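Phenol hydroxylase component phL (Pseudomonas stutzeri, PDB 3U52) is probably the helical beta subunit of the hydroxylase in a bacterial multicomponent phenol hydroxylase, which oxidises aromatic rings. Local coordinates at residues Val85-Arg88 and Ala89-Glu93; Gly164-Leu167 and Ser168-Ala171; Leu249-Phe252 and Met253-Tyr257. All blocks are in the same frame, centred on the assembly; numbering follows the deposited sequence.

Contact 1. Residues Val85-Arg88 and Ala89-Glu93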
# COMPACT_ATOMS: atom_id res chain seq x y z
N VAL D 85 12.18 -2.65 -10.44
CA VAL D 85 11.36 -1.62 -11.09
C VAL D 85 11.31 -0.35 -10.20
O VAL D 85 11.22 0.76 -10.72
CB VAL D 85 9.91 -2.06 -11.49
CG1 VAL D 85 9.88 -3.04 -12.69
CG2 VAL D 85 9.08 -2.59 -10.27
N GLY D 86 11.35 -0.53 -8.88
CA GLY D 86 11.33 0.61 -7.96
C GLY D 86 12.56 1.47 -8.21
O GLY D 86 12.46 2.69 -8.32
N ASN D 87 13.72 0.83 -8.31
CA ASN D 87 14.95 1.57 -8.59
C ASN D 87 14.90 2.23 -9.97
O ASN D 87 15.19 3.43 -10.10
CB ASN D 87 16.14 0.63 -8.46
CG ASN D 87 17.43 1.34 -8.54
OD1 ASN D 87 17.91 1.71 -9.64
ND2 ASN D 87 18.02 1.59 -7.36
N ARG D 88 14.49 1.50 -10.99
CA ARG D 88 14.41 2.10 -12.31
C ARG D 88 13.41 3.28 -12.43
O ARG D 88 13.64 4.23 -13.20
CB ARG D 88 14.07 1.03 -13.35
CG ARG D 88 15.23 -0.01 -13.46
CD ARG D 88 16.44 0.62 -14.17
NE ARG D 88 17.57 -0.34 -14.22
CZ ARG D 88 18.49 -0.51 -13.28
NH1 ARG D 88 18.48 0.22 -12.18
NH2 ARG D 88 19.44 -1.44 -13.44
N ALA D 89 12.26 3.17 -11.77
CA ALA D 89 11.25 4.23 -11.78
C ALA D 89 11.82 5.53 -11.27
O ALA D 89 11.49 6.58 -11.81
CB ALA D 89 10.04 3.84 -10.93
N LYS D 90 12.58 5.47 -10.20
CA LYS D 90 13.29 6.63 -9.63
C LYS D 90 14.26 7.24 -10.64
O LYS D 90 14.30 8.46 -10.83
CB LYS D 90 14.06 6.18 -8.40
CG LYS D 90 14.78 7.27 -7.61
CD LYS D 90 15.58 6.64 -6.45
CE LYS D 90 16.20 7.70 -5.50
NZ LYS D 90 16.30 7.21 -4.06
N MET D 91 15.07 6.38 -11.28
CA MET D 91 16.00 6.82 -12.32
C MET D 91 15.34 7.47 -13.50
O MET D 91 15.83 8.50 -13.98
CB MET D 91 16.84 5.65 -12.83
CG MET D 91 17.88 5.17 -11.87
SD MET D 91 18.72 3.67 -12.38
CE MET D 91 19.63 4.25 -13.79
N GLN D 92 14.25 6.88 -14.01
CA GLN D 92 13.59 7.43 -15.22
C GLN D 92 12.92 8.77 -14.94
O GLN D 92 12.77 9.60 -15.85
CB GLN D 92 12.62 6.43 -15.93
CG GLN D 92 11.33 6.08 -15.18
CD GLN D 92 10.26 7.20 -15.17
OE1 GLN D 92 9.92 7.79 -16.20
NE2 GLN D 92 9.72 7.48 -14.00
N GLU D 93 12.53 9.00 -13.67
CA GLU D 93 11.95 10.28 -13.28
C GLU D 93 12.89 11.43 -13.64
O GLU D 93 12.45 12.39 -14.29
CB GLU D 93 11.54 10.34 -11.79
CG GLU D 93 10.91 11.68 -11.40
CD GLU D 93 9.60 11.98 -12.16
OE1 GLU D 93 9.43 13.14 -12.63
OE2 GLU D 93 8.76 11.06 -12.29

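Contact 2. Residues Gly164-Leu167 and Ser168-Ala171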
# COMPACT_ATOMS: atom_id res chain seq x y z
N GLY D 164 18.78 2.20 -25.32
CA GLY D 164 18.64 2.36 -26.77
C GLY D 164 17.53 3.30 -27.10
O GLY D 164 17.67 4.16 -28.01
N GLN D 165 16.44 3.23 -26.32
CA GLN D 165 15.32 4.21 -26.48
C GLN D 165 15.69 5.66 -26.16
O GLN D 165 15.41 6.54 -26.94
CB GLN D 165 14.03 3.75 -25.75
CG GLN D 165 13.44 2.49 -26.41
CD GLN D 165 12.32 1.87 -25.65
OE1 GLN D 165 11.52 1.15 -26.21
NE2 GLN D 165 12.26 2.13 -24.37
N TYR D 166 16.36 5.90 -25.04
CA TYR D 166 16.94 7.23 -24.78
C TYR D 166 17.83 7.78 -25.91
O TYR D 166 17.69 8.95 -26.28
CB TYR D 166 17.74 7.23 -23.48
CG TYR D 166 16.82 7.23 -22.29
CD1 TYR D 166 17.08 6.45 -21.17
CD2 TYR D 166 15.70 8.05 -22.27
CE1 TYR D 166 16.21 6.45 -20.06
CE2 TYR D 166 14.82 8.07 -21.18
CZ TYR D 166 15.08 7.27 -20.09
OH TYR D 166 14.22 7.30 -19.01
N LEU D 167 18.74 6.95 -26.44
CA LEU D 167 19.65 7.37 -27.54
C LEU D 167 18.82 7.70 -28.79
O LEU D 167 19.05 8.73 -29.44
CB LEU D 167 20.72 6.29 -27.82
CG LEU D 167 21.85 6.03 -26.82
CD1 LEU D 167 22.51 4.66 -27.09
CD2 LEU D 167 22.88 7.16 -26.80
N SER D 168 17.85 6.86 -29.12
CA SER D 168 16.84 7.18 -30.12
C SER D 168 16.17 8.55 -29.96
O SER D 168 15.97 9.31 -30.94
CB SER D 168 15.76 6.12 -30.13
OG SER D 168 16.35 4.87 -30.41
N ARG D 169 15.76 8.87 -28.73
CA ARG D 169 15.06 10.11 -28.49
C ARG D 169 15.92 11.35 -28.66
O ARG D 169 15.42 12.42 -29.00
CB ARG D 169 14.49 10.10 -27.08
CG ARG D 169 13.21 9.27 -27.01
CD ARG D 169 12.32 9.98 -26.05
NE ARG D 169 12.25 9.21 -24.86
CZ ARG D 169 11.95 9.67 -23.65
NH1 ARG D 169 11.77 10.96 -23.39
NH2 ARG D 169 11.89 8.76 -22.70
N ILE D 170 17.20 11.22 -28.42
CA ILE D 170 18.12 12.31 -28.73
C ILE D 170 18.01 12.65 -30.22
O ILE D 170 17.91 13.82 -30.60
CB ILE D 170 19.56 11.90 -28.40
CG1 ILE D 170 19.74 11.79 -26.87
CG2 ILE D 170 20.54 12.86 -29.06
CD1 ILE D 170 21.13 11.44 -26.44
N ALA D 171 17.98 11.62 -31.06
CA ALA D 171 17.87 11.85 -32.50
C ALA D 171 16.54 12.46 -32.83
O ALA D 171 16.47 13.38 -33.66
CB ALA D 171 18.08 10.59 -33.26

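Contact 3. Residues Leu249-Phe252 and Met253-Tyr257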
# COMPACT_ATOMS: atom_id res chain seq x y z
N LEU D 249 21.56 14.26 -20.84
CA LEU D 249 20.78 13.16 -21.44
C LEU D 249 21.39 11.78 -21.26
O LEU D 249 20.71 10.78 -21.36
CB LEU D 249 20.47 13.46 -22.90
CG LEU D 249 19.83 14.84 -23.14
CD1 LEU D 249 19.59 15.05 -24.63
CD2 LEU D 249 18.49 14.96 -22.36
N THR D 250 22.67 11.71 -20.94
CA THR D 250 23.35 10.42 -20.84
C THR D 250 23.69 10.12 -19.39
O THR D 250 24.49 9.21 -19.12
CB THR D 250 24.63 10.43 -21.71
OG1 THR D 250 25.41 11.55 -21.32
CG2 THR D 250 24.26 10.58 -23.22
N GLU D 251 23.12 10.87 -18.45
CA GLU D 251 23.47 10.62 -17.06
C GLU D 251 22.84 9.28 -16.65
O GLU D 251 23.38 8.55 -15.84
CB GLU D 251 23.01 11.78 -16.14
CG GLU D 251 23.52 11.71 -14.65
CD GLU D 251 25.05 11.89 -14.44
OE1 GLU D 251 25.80 12.34 -15.34
OE2 GLU D 251 25.51 11.60 -13.32
N PHE D 252 21.68 8.95 -17.20
CA PHE D 252 21.08 7.66 -16.93
C PHE D 252 22.13 6.53 -17.17
O PHE D 252 22.31 5.64 -16.34
CB PHE D 252 19.82 7.48 -17.80
CG PHE D 252 19.09 6.19 -17.52
CD1 PHE D 252 17.99 6.18 -16.63
CD2 PHE D 252 19.48 4.99 -18.16
CE1 PHE D 252 17.28 4.97 -16.36
CE2 PHE D 252 18.79 3.77 -17.90
CZ PHE D 252 17.70 3.76 -16.98
N MET D 253 22.86 6.62 -18.29
CA MET D 253 23.82 5.59 -18.72
C MET D 253 25.00 5.52 -17.77
O MET D 253 25.51 4.42 -17.49
CB MET D 253 24.33 5.87 -20.14
CG MET D 253 23.35 5.68 -21.28
SD MET D 253 21.97 6.82 -21.34
CE MET D 253 21.97 7.14 -23.12
N ARG D 254 25.49 6.66 -17.28
CA ARG D 254 26.58 6.61 -16.28
C ARG D 254 26.17 6.00 -14.93
O ARG D 254 26.93 5.18 -14.36
CB ARG D 254 27.26 7.98 -16.07
CG ARG D 254 28.16 8.41 -17.22
CD ARG D 254 28.80 9.82 -16.98
NE ARG D 254 27.76 10.85 -17.02
CZ ARG D 254 27.33 11.40 -18.15
NH1 ARG D 254 27.89 11.04 -19.29
NH2 ARG D 254 26.34 12.32 -18.13
N ASP D 255 25.00 6.39 -14.42
CA ASP D 255 24.46 5.79 -13.21
C ASP D 255 24.21 4.27 -13.40
O ASP D 255 24.54 3.47 -12.52
CB ASP D 255 23.13 6.49 -12.82
CG ASP D 255 23.36 7.89 -12.16
OD1 ASP D 255 24.53 8.20 -11.82
OD2 ASP D 255 22.38 8.69 -12.02
N TRP D 256 23.59 3.90 -14.53
CA TRP D 256 23.34 2.49 -14.86
C TRP D 256 24.64 1.66 -14.84
O TRP D 256 24.73 0.59 -14.21
CB TRP D 256 22.63 2.34 -16.24
CG TRP D 256 22.50 0.91 -16.65
CD1 TRP D 256 21.53 0.03 -16.25
CD2 TRP D 256 23.44 0.13 -17.43
NE1 TRP D 256 21.77 -1.22 -16.77
CE2 TRP D 256 22.92 -1.19 -17.51
CE3 TRP D 256 24.63 0.44 -18.14
CZ2 TRP D 256 23.56 -2.22 -18.24
CZ3 TRP D 256 25.28 -0.59 -18.84
CH2 TRP D 256 24.75 -1.91 -18.87
N TYR D 257 25.65 2.18 -15.52
CA TYR D 257 26.93 1.51 -15.64
C TYR D 257 27.57 1.28 -14.32
O TYR D 257 28.01 0.15 -14.06
CB TYR D 257 27.89 2.27 -16.54
CG TYR D 257 29.18 1.54 -16.73
CD1 TYR D 257 29.21 0.32 -17.39
CD2 TYR D 257 30.38 2.04 -16.19
CE1 TYR D 257 30.39 -0.36 -17.57
CE2 TYR D 257 31.58 1.37 -16.35
CZ TYR D 257 31.56 0.16 -17.06
OH TYR D 257 32.69 -0.56 -17.24

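Contact 1. Residues Val85-Arg88 and Ala89-Glu93
Met91 sets its thioether sulfur beside the paired polar ends of two residues from the preceding turn: SD of Met91 is 3.5 Å from OD1 of Asn87 and 3.5 Å from NH1 of Arg88. The methionine and arginine chains run side by side in the same direction, whereas Asn87 slants across Met91 and brings only its amide oxygen close. Met91 is suited to this place because its slim chain is extended through chi2 (173°) and bends only at chi3, which turns the methyl toward Phe252 on helix 251-274. OD1 of Asn87 also lies at the edge of the Arg88 guanidinium, in its plane, 3.0 Å from NH1. The charged partners of the guanidinium lie on other helices: NH2 forms a salt bridge with Glu259 and NE another with Asp159, and the two carboxylates hold the flat group in position. Such a buried arginine, its charge answered by acids of neighbouring helices, ties helix 81-105 into the helical bundle of this hydroxylase-family subunit. The backbone beneath is regular alpha-helix; Ala89 N donates to Val85 O at 2.8 Å, and Gln92 N to Arg88 O at the same length, while the bond from Lys90 N to Gly86 O is weak. Further along, Gln92 folds back on its own helix. A chi1 of 69° tucks CG over the backbone, and a second bend at chi2 brings NE2 to Ala89 O at 3.0 Å, meeting a lone pair in the carbonyl plane. That oxygen also accepts from Glu93 N. The small methyl of Ala89 suits a surface where a chain of another protein packs, and that chain also covers Val85, Arg88 and Gln92. Lys90 and Glu93 instead pack against Glu93 and Lys90 of the second subunit.

Contact 2. Residues Gly164-Leu167 and Ser168-Ala171
Arg169 packs beside Tyr166 one turn earlier. CB sits 3.5 Å from Tyr166 O, and CG is equally close to Gln165 O, so the base of the side chain rests on the carbonyls of the preceding turn. Bends at chi2 (-143°) and chi3 (-109°) then swing the chain alongside the phenol, both groups pointing the same way. Arg169 CZ lies 4.1 Å from CE2 of Tyr166, and at the tip NH2 closes to 3.4 Å from the same atom; CD2 of Tyr166 lies over one guanidinium face, the two planes 47° apart. The long, flexible arginine can thus follow the tyrosine and still bring NH2 to a salt bridge with Glu96, whose carboxylate also accepts a hydrogen bond from Tyr166 OH. Phe99 adds a cation-pi contact to Arg169. On another side of the helix, the compact Ser168 donates OG to Gly164 O at 2.8 Å, while its own backbone N reaches that oxygen from the opposite face of the carbonyl plane. This buried hydroxyl is therefore satisfied within its own helix. A serine side chain bonded to the carbonyl four residues back is a familiar intrahelical motif, here within helix 147-175 of an all-helical bundle.

Contact 3. Residues Leu249-Phe252 and Met253-Tyr257
Arg254 runs straight through chi2 and bends at chi3 (-68°), which folds its guanidinium back over the first turn of the helix. Glu251 comes to meet it with CG opposite the backbone N (chi1 -171°) and a bend at chi2. Their chains cross at about a right angle, and the arginine takes hold side-on, NE and NH2 both gripping a single oxygen. NH2 of Arg254 is 2.8 Å from OE1 of Glu251, and NE of Arg254 is 3.0 Å from the same atom. OE1 lies in the guanidinium plane at its edge, but the carboxylate itself is turned by 53°; NH2 meets OE1 on the anti side and NE from above the carboxylate plane. Thr250 O lies over the guanidinium centre, 3.6 Å above its plane, and Thr250 OG1 takes a weak bond from NH1 of Arg254 at 3.2 Å. Thr250 holds the N-cap position, but its hydroxyl makes no capping bond; besides Arg254 NH1 it bonds weakly to Val246 O and Ser247 O. The other oxygen of Glu251, OE2, comes 3.8 Å from OD1 of Asp255, a close pair of like charges whose repulsion Arg254 would probably moderate. On a buried side the apolar residues take over: the flexible Met253 bends so that its CE lies 4.1 Å from CG2 of Thr250, while CE2 of the Phe252 ring approaches CB of Trp256. Tyr257, with Tyr227 and Asp232, lines the pocket where a xenon atom is bound. Around this opening of helix 251-274, Leu249 packs on Phe99 of helix 81-105, Phe252 meets Tyr166 and Met253 packs on Ile163 of helix 147-175, Trp256 bonds through NE1 to Asp159, and Arg254 reaches Tyr231 O on helix 211-240.

The three contacts come in series along the chain, on helix 81-105, then helix 147-175, then helix 251-274, all in the helical bundle of this hydroxylase-family subunit. Contact 3 lies nearest the centre of the chain and meets both others, about 12 Å centre to centre from contact 1 and about 13 Å from contact 2; contacts 1 and 2 are about 18 Å apart. Met91 CE reaches Phe252 CE1 at 3.6 Å, and Leu167 CD2 reaches Met253 CE at 3.8 Å. Contacts 1 and 2 also touch directly, through Gln92 and Tyr166. Three helices distant in sequence thus pack together, and only contact 3 supplies a residue, Tyr257, to the xenon pocket; contacts 1 and 3 extend to the second subunit.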